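Local coordinates for protein aminoacyltransferase FemA (Staphylococcus aureus, PDB 1LRZ) that adds glycines 2 and 3 of the pentaglycine interpeptide bridge of Staphylococcus aureus peptidoglycan, using glycyl-tRNA as donor, at residues F88-L93 / L105-Y110; N253-I258 / D291-K296; I350-A353 / G357-R360; G368-D373 / G378-K383. One frame throughout, in Å; residues are numbered along the deposited sequence.

Interaction 1. Residues F88-L93 / L105-Y110; sequences FFFNEL and LHIDPY
Phe90 meets Ile107 through a chi1 of -75°, which sets the ring beside the backbone N and opposite the carbonyl carbon. The Phe90 CB does not aim at strand 102-107, but the ring end swings nearer to it. Ile107 reaches back with CG1 tucked between its own N and carbonyl carbon (chi1 62°). Its CD1 then lies 3.5 Å from Phe90 CE2. The methyl comes at the ring obliquely. On one face of the Phe90 ring, Phe89 CD1 sits over the centre, 4.0 Å above the plane. Further along, Leu93 CG lies 3.8 Å from Leu105 CD2, and the same Leu105 methyl is 3.9 Å from Leu93 CD2. Helix 83-98 is the crossover of a beta-alpha-beta unit whose two strands, 67-78 and 102-107, are parallel neighbours in the sheet. Met135 of helix 130-137 touches both Phe90 and Ile107. Leu93 also reaches Leu58 of strand 52-63. No hydrogen bond links the two segments, and all four touching residues are buried. Helix and strand meet here through apolar side chains alone, so the contact probably depends on close fit and burial.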
loop_
_atom_site.group_PDB
_atom_site.type_symbol
_atom_site.label_atom_id
_atom_site.label_comp_id
_atom_site.label_asym_id
_atom_site.label_seq_id
_atom_site.Cartn_x
_atom_site.Cartn_y
_atom_site.Cartn_z
ATOM N N PHE A 88 -27.451 -2.415 -15.545
ATOM C CA PHE A 88 -27.169 -2.411 -16.974
ATOM C C PHE A 88 -25.763 -2.924 -17.262
ATOM O O PHE A 88 -25.556 -3.737 -18.160
ATOM C CB PHE A 88 -27.291 -0.989 -17.529
ATOM C CG PHE A 88 -27.000 -0.879 -19.001
ATOM C CD1 PHE A 88 -27.899 -1.372 -19.945
ATOM C CD2 PHE A 88 -25.827 -0.289 -19.445
ATOM C CE1 PHE A 88 -27.629 -1.272 -21.312
ATOM C CE2 PHE A 88 -25.551 -0.187 -20.808
ATOM C CZ PHE A 88 -26.459 -0.682 -21.744
ATOM N N PHE A 89 -24.788 -2.440 -16.503
ATOM C CA PHE A 89 -23.412 -2.862 -16.729
ATOM C C PHE A 89 -23.178 -4.356 -16.551
ATOM O O PHE A 89 -22.556 -4.993 -17.401
ATOM C CB PHE A 89 -22.432 -2.111 -15.814
ATOM C CG PHE A 89 -20.996 -2.513 -16.028
ATOM C CD1 PHE A 89 -20.459 -3.613 -15.370
ATOM C CD2 PHE A 89 -20.206 -1.838 -16.950
ATOM C CE1 PHE A 89 -19.160 -4.038 -15.633
ATOM C CE2 PHE A 89 -18.907 -2.258 -17.219
ATOM C CZ PHE A 89 -18.384 -3.357 -16.561
ATOM N N PHE A 90 -23.652 -4.918 -15.447
ATOM C CA PHE A 90 -23.421 -6.330 -15.210
ATOM C C PHE A 90 -24.195 -7.253 -16.142
ATOM O O PHE A 90 -23.749 -8.355 -16.449
ATOM C CB PHE A 90 -23.670 -6.661 -13.736
ATOM C CG PHE A 90 -22.560 -6.193 -12.834
ATOM C CD1 PHE A 90 -22.681 -5.019 -12.098
ATOM C CD2 PHE A 90 -21.357 -6.896 -12.781
ATOM C CE1 PHE A 90 -21.615 -4.548 -11.324
ATOM C CE2 PHE A 90 -20.286 -6.438 -12.015
ATOM C CZ PHE A 90 -20.416 -5.254 -11.280
ATOM N N ASN A 91 -25.340 -6.786 -16.619
ATOM C CA ASN A 91 -26.147 -7.566 -17.540
ATOM C C ASN A 91 -25.435 -7.546 -18.899
ATOM O O ASN A 91 -25.302 -8.576 -19.558
ATOM C CB ASN A 91 -27.535 -6.942 -17.659
ATOM C CG ASN A 91 -28.569 -7.918 -18.159
ATOM O OD1 ASN A 91 -28.732 -8.997 -17.599
ATOM N ND2 ASN A 91 -29.279 -7.544 -19.215
ATOM N N GLU A 92 -24.947 -6.380 -19.306
ATOM C CA GLU A 92 -24.261 -6.281 -20.584
ATOM C C GLU A 92 -22.901 -6.967 -20.545
ATOM O O GLU A 92 -22.420 -7.447 -21.572
ATOM C CB GLU A 92 -24.102 -4.817 -20.991
ATOM C CG GLU A 92 -25.418 -4.085 -21.258
ATOM C CD GLU A 92 -26.099 -4.548 -22.534
ATOM O OE1 GLU A 92 -25.398 -4.690 -23.562
ATOM O OE2 GLU A 92 -27.332 -4.755 -22.518
ATOM N N LEU A 93 -22.277 -7.021 -19.369
ATOM C CA LEU A 93 -20.972 -7.672 -19.250
ATOM C C LEU A 93 -21.164 -9.175 -19.481
ATOM O O LEU A 93 -20.324 -9.835 -20.100
ATOM C CB LEU A 93 -20.371 -7.428 -17.862
ATOM C CG LEU A 93 -19.051 -8.140 -17.551
ATOM C CD1 LEU A 93 -17.971 -7.749 -18.563
ATOM C CD2 LEU A 93 -18.610 -7.760 -16.142
ATOM N N LEU A 105 -17.655 -16.170 -15.309
ATOM C CA LEU A 105 -17.195 -14.803 -15.094
ATOM C C LEU A 105 -17.020 -14.550 -13.599
ATOM O O LEU A 105 -17.951 -14.731 -12.809
ATOM C CB LEU A 105 -18.211 -13.825 -15.687
ATOM C CG LEU A 105 -18.098 -12.336 -15.340
ATOM C CD1 LEU A 105 -16.739 -11.793 -15.757
ATOM C CD2 LEU A 105 -19.227 -11.586 -16.041
ATOM N N HIS A 106 -15.815 -14.126 -13.233
ATOM C CA HIS A 106 -15.444 -13.870 -11.851
ATOM C C HIS A 106 -15.230 -12.365 -11.609
ATOM O O HIS A 106 -14.382 -11.744 -12.255
ATOM C CB HIS A 106 -14.152 -14.653 -11.556
ATOM C CG HIS A 106 -13.559 -14.391 -10.208
ATOM N ND1 HIS A 106 -12.267 -14.760 -9.888
ATOM C CD2 HIS A 106 -14.064 -13.793 -9.104
ATOM C CE1 HIS A 106 -12.006 -14.396 -8.643
ATOM N NE2 HIS A 106 -13.081 -13.807 -8.148
ATOM N N ILE A 107 -16.013 -11.778 -10.706
ATOM C CA ILE A 107 -15.865 -10.357 -10.385
ATOM C C ILE A 107 -15.533 -10.149 -8.898
ATOM O O ILE A 107 -16.012 -10.885 -8.028
ATOM C CB ILE A 107 -17.141 -9.545 -10.710
ATOM C CG1 ILE A 107 -18.310 -10.058 -9.866
ATOM C CG2 ILE A 107 -17.472 -9.654 -12.214
ATOM C CD1 ILE A 107 -19.532 -9.147 -9.874
ATOM N N ASP A 108 -14.697 -9.152 -8.618
ATOM C CA ASP A 108 -14.317 -8.816 -7.249
ATOM C C ASP A 108 -14.214 -7.288 -7.164
ATOM O O ASP A 108 -13.132 -6.715 -7.026
ATOM C CB ASP A 108 -12.997 -9.525 -6.850
ATOM C CG ASP A 108 -11.824 -9.214 -7.776
ATOM O OD1 ASP A 108 -10.693 -9.603 -7.428
ATOM O OD2 ASP A 108 -12.004 -8.596 -8.840
ATOM N N PRO A 109 -15.372 -6.607 -7.259
ATOM C CA PRO A 109 -15.457 -5.146 -7.210
ATOM C C PRO A 109 -14.846 -4.520 -5.965
ATOM O O PRO A 109 -14.983 -5.033 -4.851
ATOM C CB PRO A 109 -16.960 -4.875 -7.338
ATOM C CG PRO A 109 -17.565 -6.058 -6.701
ATOM C CD PRO A 109 -16.716 -7.210 -7.204
ATOM N N TYR A 110 -14.157 -3.410 -6.196
ATOM C CA TYR A 110 -13.490 -2.625 -5.157
ATOM C C TYR A 110 -14.630 -1.789 -4.572
ATOM O O TYR A 110 -14.710 -0.580 -4.783
ATOM C CB TYR A 110 -12.441 -1.730 -5.828
ATOM C CG TYR A 110 -11.375 -1.162 -4.906
ATOM C CD1 TYR A 110 -10.530 -0.146 -5.352
ATOM C CD2 TYR A 110 -11.196 -1.651 -3.608
ATOM C CE1 TYR A 110 -9.524 0.371 -4.546
ATOM C CE2 TYR A 110 -10.185 -1.128 -2.777
ATOM C CZ TYR A 110 -9.353 -0.122 -3.260
ATOM O OH TYR A 110 -8.336 0.379 -2.489
#

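Interaction 2. Residues N253-I258 / D291-K296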
loop_
_atom_site.group_PDB
_atom_site.type_symbol
_atom_site.label_atom_id
_atom_site.label_comp_id
_atom_site.label_asym_id
_atom_site.label_seq_id
_atom_site.Cartn_x
_atom_site.Cartn_y
_atom_site.Cartn_z
ATOM N N ASN A 253 30.197 13.841 13.787
ATOM C CA ASN A 253 31.388 14.589 14.158
ATOM C C ASN A 253 31.098 16.072 14.224
ATOM O O ASN A 253 31.649 16.782 15.066
ATOM C CB ASN A 253 32.534 14.295 13.192
ATOM C CG ASN A 253 33.301 13.048 13.587
ATOM O OD1 ASN A 253 33.833 12.964 14.694
ATOM N ND2 ASN A 253 33.364 12.075 12.690
ATOM N N GLU A 254 30.214 16.543 13.353
ATOM C CA GLU A 254 29.864 17.953 13.355
ATOM C C GLU A 254 29.103 18.269 14.634
ATOM O O GLU A 254 29.278 19.336 15.225
ATOM C CB GLU A 254 29.037 18.280 12.113
ATOM C CG GLU A 254 29.774 17.859 10.842
ATOM C CD GLU A 254 29.094 18.303 9.566
ATOM O OE1 GLU A 254 27.902 17.967 9.369
ATOM O OE2 GLU A 254 29.764 18.982 8.754
ATOM N N GLU A 255 28.277 17.325 15.075
ATOM C CA GLU A 255 27.516 17.520 16.302
ATOM C C GLU A 255 28.493 17.465 17.476
ATOM O O GLU A 255 28.358 18.215 18.442
ATOM C CB GLU A 255 26.442 16.434 16.443
ATOM C CG GLU A 255 25.519 16.353 15.228
ATOM C CD GLU A 255 24.429 15.300 15.365
ATOM O OE1 GLU A 255 24.736 14.165 15.797
ATOM O OE2 GLU A 255 23.265 15.604 15.024
ATOM N N ARG A 256 29.493 16.594 17.377
ATOM C CA ARG A 256 30.484 16.466 18.441
ATOM C C ARG A 256 31.274 17.766 18.633
ATOM O O ARG A 256 31.531 18.187 19.765
ATOM C CB ARG A 256 31.450 15.314 18.148
ATOM C CG ARG A 256 32.349 15.011 19.334
ATOM C CD ARG A 256 33.208 13.781 19.138
ATOM N NE ARG A 256 33.837 13.419 20.402
ATOM C CZ ARG A 256 33.221 12.774 21.388
ATOM N NH1 ARG A 256 31.948 12.393 21.261
ATOM N NH2 ARG A 256 33.869 12.544 22.518
ATOM N N ASP A 257 31.652 18.404 17.529
ATOM C CA ASP A 257 32.396 19.653 17.616
ATOM C C ASP A 257 31.603 20.654 18.441
ATOM O O ASP A 257 32.148 21.304 19.333
ATOM C CB ASP A 257 32.657 20.239 16.227
ATOM C CG ASP A 257 33.568 19.370 15.389
ATOM O OD1 ASP A 257 34.463 18.715 15.969
ATOM O OD2 ASP A 257 33.397 19.351 14.147
ATOM N N ILE A 258 30.311 20.775 18.143
ATOM C CA ILE A 258 29.457 21.699 18.876
ATOM C C ILE A 258 29.398 21.351 20.369
ATOM O O ILE A 258 29.488 22.238 21.220
ATOM C CB ILE A 258 28.035 21.717 18.292
ATOM C CG1 ILE A 258 28.071 22.341 16.893
ATOM C CG2 ILE A 258 27.097 22.480 19.217
ATOM C CD1 ILE A 258 26.711 22.458 16.233
ATOM N N ASP A 291 29.658 11.229 25.441
ATOM C CA ASP A 291 29.901 9.786 25.512
ATOM C C ASP A 291 28.922 9.031 24.619
ATOM O O ASP A 291 29.286 8.061 23.951
ATOM C CB ASP A 291 29.804 9.293 26.961
ATOM C CG ASP A 291 30.865 9.925 27.861
ATOM O OD1 ASP A 291 31.852 10.480 27.322
ATOM O OD2 ASP A 291 30.723 9.862 29.102
ATOM N N ALA A 292 27.676 9.475 24.592
ATOM C CA ALA A 292 26.697 8.815 23.745
ATOM C C ALA A 292 27.088 9.063 22.278
ATOM O O ALA A 292 27.008 8.170 21.438
ATOM C CB ALA A 292 25.310 9.370 24.029
ATOM N N ASN A 293 27.509 10.284 21.979
ATOM C CA ASN A 293 27.910 10.636 20.621
ATOM C C ASN A 293 29.084 9.752 20.193
ATOM O O ASN A 293 29.110 9.233 19.074
ATOM C CB ASN A 293 28.310 12.116 20.554
ATOM C CG ASN A 293 28.882 12.508 19.199
ATOM O OD1 ASN A 293 28.152 12.895 18.281
ATOM N ND2 ASN A 293 30.198 12.396 19.067
ATOM N N GLU A 294 30.040 9.562 21.101
ATOM C CA GLU A 294 31.209 8.746 20.817
ATOM C C GLU A 294 30.829 7.298 20.499
ATOM O O GLU A 294 31.354 6.701 19.551
ATOM C CB GLU A 294 32.166 8.783 22.006
ATOM C CG GLU A 294 33.424 7.963 21.799
ATOM C CD GLU A 294 34.423 8.160 22.917
ATOM O OE1 GLU A 294 34.059 7.908 24.085
ATOM O OE2 GLU A 294 35.566 8.573 22.628
ATOM N N GLN A 295 29.924 6.731 21.294
ATOM C CA GLN A 295 29.481 5.365 21.068
ATOM C C GLN A 295 28.746 5.258 19.742
ATOM O O GLN A 295 28.838 4.237 19.068
ATOM C CB GLN A 295 28.577 4.879 22.207
ATOM C CG GLN A 295 29.341 4.575 23.486
ATOM C CD GLN A 295 28.455 4.054 24.606
ATOM O OE1 GLN A 295 27.764 3.037 24.453
ATOM N NE2 GLN A 295 28.475 4.746 25.749
ATOM N N LYS A 296 28.017 6.302 19.359
ATOM C CA LYS A 296 27.311 6.251 18.079
ATOM C C LYS A 296 28.329 6.198 16.942
ATOM O O LYS A 296 28.161 5.448 15.977
ATOM C CB LYS A 296 26.413 7.474 17.890
ATOM C CG LYS A 296 25.047 7.387 18.547
ATOM C CD LYS A 296 24.244 8.610 18.127
ATOM C CE LYS A 296 22.958 8.764 18.900
ATOM N NZ LYS A 296 22.399 10.129 18.668
HETATM O O HOH W 1 33.036 11.123 24.962
#
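Arg256 faces Asn293 where two helices run nearly antiparallel, at 161° between their N-to-C directions, with the segment axes 10.2 Å apart at closest approach. The CA atoms of Arg256 and Asn293 are 6.7 Å apart. Arg256 leaves its helix with CG anti to the backbone N (chi1 -171°), and its chain stays extended as far as NE. It crosses the Asn293 side chain obliquely, with the aliphatic part of the arginine lying against the amide. The amide and guanidinium planes differ by only 25°. Asn293 CB lies in plane at the guanidinium edge, 3.7 Å from Arg256 NH1. That NH1 is hydrogen-bonded to Leu290 O, three residues before Asn293 on the facing helix, which helps fix the rotation of the group.

The two helices, 245-272 and 277-307, form a long helical hairpin that projects from the globular part. This is the coiled-coil arm of FemA, which resembles the tRNA-binding arm of seryl-tRNA synthetase and may likewise contact tRNA.

Glu294 touches the arginine with its CB, 3.7 Å from Arg256 NH1. Its OE2 is 4.3 Å from Arg256 NH2 but stands well out of the guanidinium plane, so no N-H points at it and any attraction is probably one of charge only. A water in the guanidinium plane accepts from Arg256 NH2 at 2.9 Å. The same water donates to Asp291 OD1 at 2.7 Å and, in a weak bond, to Glu294 OE1 at 3.5 Å.

Interaction 3. Residues I350-A353 / G357-R360; sequences INYA and GIDR
Ala353 O accepts a hydrogen bond from Ile358 N, 3.0 Å away and close to straight at 166°. The donor approaches tilted 21° from the carbonyl plane. Gly357 N is also near, 3.3 Å from Ala353 O, but its angle is too poor for a bond. Side chains close up beside the backbone link. Ala353 CB lies 4.0 Å from Ile358 CB and 3.4 Å from Ile358 O. Ile358 CD1 comes to the edge of the Tyr352 ring, 4.1 Å from CE2, near the ring plane. Tyr352 has CG anti to its N (chi1 179°), and this brings the far part of the ring closer to the loop. Gly357 has a positive phi, which turns the chain back so that Ile358 can reach the last turn of helix 341-355. In the next shell, Val325 of strand 325-332 touches both Ala353 and Ile358. Ile320 of strand 310-320 packs on Tyr352 and Ile358. The 6-to-1 backbone bond, the positive-phi glycine and the apolar pair of Ala353 and Ile358 fit a Schellman motif. It ends helix 341-355 and leads the chain into strand 360-365.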
loop_
_atom_site.group_PDB
_atom_site.type_symbol
_atom_site.label_atom_id
_atom_site.label_comp_id
_atom_site.label_asym_id
_atom_site.label_seq_id
_atom_site.Cartn_x
_atom_site.Cartn_y
_atom_site.Cartn_z
ATOM N N ILE A 350 3.501 8.508 3.162
ATOM C CA ILE A 350 2.327 9.201 3.680
ATOM C C ILE A 350 2.500 10.669 3.256
ATOM O O ILE A 350 1.540 11.327 2.837
ATOM C CB ILE A 350 2.260 9.130 5.224
ATOM C CG1 ILE A 350 1.801 7.734 5.655
ATOM C CG2 ILE A 350 1.353 10.222 5.760
ATOM C CD1 ILE A 350 1.839 7.512 7.157
ATOM N N ASN A 351 3.732 11.175 3.360
ATOM C CA ASN A 351 4.006 12.559 2.970
ATOM C C ASN A 351 3.887 12.756 1.470
ATOM O O ASN A 351 3.479 13.832 1.011
ATOM C CB ASN A 351 5.384 13.002 3.467
ATOM C CG ASN A 351 5.306 13.644 4.844
ATOM O OD1 ASN A 351 4.822 14.770 4.980
ATOM N ND2 ASN A 351 5.745 12.917 5.876
ATOM N N TYR A 352 4.244 11.721 0.706
ATOM C CA TYR A 352 4.123 11.790 -0.740
ATOM C C TYR A 352 2.649 12.108 -1.040
ATOM O O TYR A 352 2.338 13.053 -1.768
ATOM C CB TYR A 352 4.498 10.449 -1.371
ATOM C CG TYR A 352 4.370 10.431 -2.884
ATOM C CD1 TYR A 352 5.506 10.420 -3.702
ATOM C CD2 TYR A 352 3.109 10.437 -3.499
ATOM C CE1 TYR A 352 5.390 10.412 -5.101
ATOM C CE2 TYR A 352 2.979 10.433 -4.890
ATOM C CZ TYR A 352 4.124 10.420 -5.682
ATOM O OH TYR A 352 4.005 10.421 -7.050
ATOM N N ALA A 353 1.748 11.317 -0.457
ATOM C CA ALA A 353 0.307 11.504 -0.657
ATOM C C ALA A 353 -0.175 12.903 -0.236
ATOM O O ALA A 353 -0.935 13.551 -0.965
ATOM C CB ALA A 353 -0.478 10.428 0.109
ATOM N N GLY A 357 -1.588 15.702 -3.395
ATOM C CA GLY A 357 -3.033 15.558 -3.519
ATOM C C GLY A 357 -3.712 14.200 -3.567
ATOM O O GLY A 357 -4.720 14.050 -4.251
ATOM N N ILE A 358 -3.181 13.209 -2.858
ATOM C CA ILE A 358 -3.820 11.901 -2.825
ATOM C C ILE A 358 -4.332 11.826 -1.391
ATOM O O ILE A 358 -3.544 11.863 -0.434
ATOM C CB ILE A 358 -2.809 10.770 -3.156
ATOM C CG1 ILE A 358 -2.324 10.936 -4.602
ATOM C CG2 ILE A 358 -3.460 9.405 -2.955
ATOM C CD1 ILE A 358 -1.072 10.110 -4.966
ATOM N N ASP A 359 -5.654 11.741 -1.253
ATOM C CA ASP A 359 -6.309 11.751 0.056
ATOM C C ASP A 359 -6.541 10.421 0.762
ATOM O O ASP A 359 -7.283 10.362 1.748
ATOM C CB ASP A 359 -7.653 12.467 -0.070
ATOM C CG ASP A 359 -7.515 13.864 -0.647
ATOM O OD1 ASP A 359 -6.601 14.596 -0.209
ATOM O OD2 ASP A 359 -8.328 14.225 -1.522
ATOM N N ARG A 360 -5.910 9.365 0.277
ATOM C CA ARG A 360 -6.097 8.050 0.878
ATOM C C ARG A 360 -4.786 7.281 0.893
ATOM O O ARG A 360 -4.107 7.188 -0.125
ATOM C CB ARG A 360 -7.153 7.297 0.079
ATOM C CG ARG A 360 -7.364 5.837 0.450
ATOM C CD ARG A 360 -8.618 5.339 -0.277
ATOM N NE ARG A 360 -8.699 3.887 -0.393
ATOM C CZ ARG A 360 -9.706 3.149 0.064
ATOM N NH1 ARG A 360 -10.731 3.723 0.695
ATOM N NH2 ARG A 360 -9.716 1.836 -0.160
#

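Interaction 4. Residues G368-D373 / G378-K383; sequences GKFTED and GVVKFK
Phe370, whose ring reaches Val380, is the centre of an inverse gamma turn. The turn is closed by a weak backbone hydrogen bond, with Thr371 N 2.9 Å from Lys369 O. The Phe370 CB does not point at the helix, but the ring end comes closer, and CD2 lies 4.3 Å from Val380 CG1. The methyl meets the ring obliquely, in a light contact. Two residues on, Glu372 makes the polar link. Its CB points away from the helix, yet the chain bends at chi2 (-62°) and brings the carboxylate back. Lys381 extends beyond CG and crosses it at about a right angle. Lys381 NZ donates to Glu372 OE1 at 3.2 Å through the syn lone pair, making a salt bridge. Lys381 CE lies 3.5 Å from Glu372 OE2, so the end of the lysine spans both oxygens. Both residues are exposed, and water would probably weaken this attraction. The contact folds the loop after strand 360-365 against helix 377-384, which follows it in the chain. Val380 also rests on Val366 and His118. Phe382 turns to helix 341-355, while Lys383 NZ is hydrogen-bonded to Phe363 O of strand 360-365.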
loop_
_atom_site.group_PDB
_atom_site.type_symbol
_atom_site.label_atom_id
_atom_site.label_comp_id
_atom_site.label_asym_id
_atom_site.label_seq_id
_atom_site.Cartn_x
_atom_site.Cartn_y
_atom_site.Cartn_z
ATOM N N GLY A 368 -8.282 -10.190 8.453
ATOM C CA GLY A 368 -9.693 -10.088 8.786
ATOM C C GLY A 368 -10.011 -10.925 10.020
ATOM O O GLY A 368 -11.132 -10.901 10.526
ATOM N N LYS A 369 -9.018 -11.668 10.500
ATOM C CA LYS A 369 -9.170 -12.496 11.698
ATOM C C LYS A 369 -8.497 -11.677 12.797
ATOM O O LYS A 369 -7.288 -11.793 13.022
ATOM C CB LYS A 369 -8.432 -13.828 11.541
ATOM C CG LYS A 369 -8.872 -14.698 10.371
ATOM C CD LYS A 369 -7.968 -15.926 10.272
ATOM C CE LYS A 369 -8.284 -16.794 9.062
ATOM N NZ LYS A 369 -7.300 -17.926 8.935
ATOM N N PHE A 370 -9.265 -10.841 13.475
ATOM C CA PHE A 370 -8.685 -9.997 14.497
ATOM C C PHE A 370 -8.508 -10.701 15.847
ATOM O O PHE A 370 -9.195 -10.404 16.820
ATOM C CB PHE A 370 -9.516 -8.711 14.631
ATOM C CG PHE A 370 -9.592 -7.914 13.351
ATOM C CD1 PHE A 370 -10.554 -8.210 12.385
ATOM C CD2 PHE A 370 -8.673 -6.903 13.088
ATOM C CE1 PHE A 370 -10.594 -7.517 11.172
ATOM C CE2 PHE A 370 -8.700 -6.200 11.873
ATOM C CZ PHE A 370 -9.661 -6.508 10.919
ATOM N N THR A 371 -7.575 -11.643 15.882
ATOM C CA THR A 371 -7.266 -12.393 17.095
ATOM C C THR A 371 -5.790 -12.205 17.435
ATOM O O THR A 371 -4.972 -11.895 16.562
ATOM C CB THR A 371 -7.533 -13.897 16.909
ATOM O OG1 THR A 371 -6.717 -14.390 15.841
ATOM C CG2 THR A 371 -9.008 -14.146 16.575
ATOM N N GLU A 372 -5.449 -12.396 18.702
ATOM C CA GLU A 372 -4.071 -12.248 19.141
ATOM C C GLU A 372 -3.183 -13.285 18.489
ATOM O O GLU A 372 -1.993 -13.049 18.272
ATOM C CB GLU A 372 -3.980 -12.365 20.666
ATOM C CG GLU A 372 -4.289 -11.063 21.390
ATOM C CD GLU A 372 -3.298 -9.959 21.043
ATOM O OE1 GLU A 372 -2.100 -10.102 21.381
ATOM O OE2 GLU A 372 -3.716 -8.951 20.426
ATOM N N ASP A 373 -3.775 -14.429 18.162
ATOM C CA ASP A 373 -3.043 -15.521 17.537
ATOM C C ASP A 373 -3.021 -15.389 16.017
ATOM O O ASP A 373 -2.364 -16.173 15.327
ATOM C CB ASP A 373 -3.678 -16.863 17.926
ATOM C CG ASP A 373 -5.026 -17.092 17.255
ATOM O OD1 ASP A 373 -5.044 -17.431 16.050
ATOM O OD2 ASP A 373 -6.067 -16.927 17.929
ATOM N N GLY A 378 0.812 -8.963 14.547
ATOM C CA GLY A 378 1.795 -7.924 14.805
ATOM C C GLY A 378 1.688 -6.786 13.813
ATOM O O GLY A 378 1.808 -5.613 14.176
ATOM N N VAL A 379 1.460 -7.135 12.551
ATOM C CA VAL A 379 1.330 -6.151 11.490
ATOM C C VAL A 379 0.090 -5.286 11.713
ATOM O O VAL A 379 0.116 -4.063 11.504
ATOM C CB VAL A 379 1.216 -6.848 10.113
ATOM C CG1 VAL A 379 1.005 -5.820 9.029
ATOM C CG2 VAL A 379 2.468 -7.645 9.833
ATOM N N VAL A 380 -0.993 -5.924 12.147
ATOM C CA VAL A 380 -2.245 -5.215 12.379
ATOM C C VAL A 380 -2.104 -4.164 13.480
ATOM O O VAL A 380 -2.665 -3.070 13.371
ATOM C CB VAL A 380 -3.397 -6.209 12.715
ATOM C CG1 VAL A 380 -4.669 -5.444 13.123
ATOM C CG2 VAL A 380 -3.701 -7.077 11.479
ATOM N N LYS A 381 -1.351 -4.485 14.529
ATOM C CA LYS A 381 -1.128 -3.535 15.627
ATOM C C LYS A 381 -0.339 -2.331 15.100
ATOM O O LYS A 381 -0.560 -1.183 15.501
ATOM C CB LYS A 381 -0.340 -4.211 16.766
ATOM C CG LYS A 381 -1.118 -5.268 17.530
ATOM C CD LYS A 381 -0.267 -5.910 18.628
ATOM C CE LYS A 381 -1.079 -6.933 19.432
ATOM N NZ LYS A 381 -0.277 -7.555 20.543
ATOM N N PHE A 382 0.590 -2.605 14.196
ATOM C CA PHE A 382 1.408 -1.551 13.611
ATOM C C PHE A 382 0.515 -0.600 12.803
ATOM O O PHE A 382 0.565 0.619 12.984
ATOM C CB PHE A 382 2.497 -2.198 12.752
ATOM C CG PHE A 382 3.329 -1.230 11.951
ATOM C CD1 PHE A 382 3.003 -0.945 10.624
ATOM C CD2 PHE A 382 4.482 -0.665 12.494
ATOM C CE1 PHE A 382 3.821 -0.111 9.841
ATOM C CE2 PHE A 382 5.306 0.172 11.724
ATOM C CZ PHE A 382 4.977 0.446 10.399
ATOM N N LYS A 383 -0.328 -1.160 11.944
ATOM C CA LYS A 383 -1.227 -0.354 11.123
ATOM C C LYS A 383 -2.210 0.419 12.009
ATOM O O LYS A 383 -2.484 1.605 11.778
ATOM C CB LYS A 383 -1.948 -1.268 10.128
ATOM C CG LYS A 383 -0.953 -1.908 9.148
ATOM C CD LYS A 383 -1.582 -2.854 8.139
ATOM C CE LYS A 383 -0.476 -3.407 7.225
ATOM N NZ LYS A 383 -0.958 -4.280 6.122
#

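In the fold
Interaction 1 is the buried one, wholly apolar, inside a beta-alpha-beta unit of the seven-stranded sheet. Interactions 3 and 4 both border strand 360-365 of the nine-stranded sheet, the first at its entry and the second after its exit. Interaction 3 is partly buried and relies on a backbone bond plus apolar contacts. Interaction 4 lies at the surface and adds a salt bridge. Interaction 2 stands apart on the helical arm, its centre about 63 Å from that of interaction 1. Its contact is polar and uses water. Interactions 1 and 3 touch through a probable hydrogen bond between Tyr110 OH and Arg360 NH2, 3.1 Å apart.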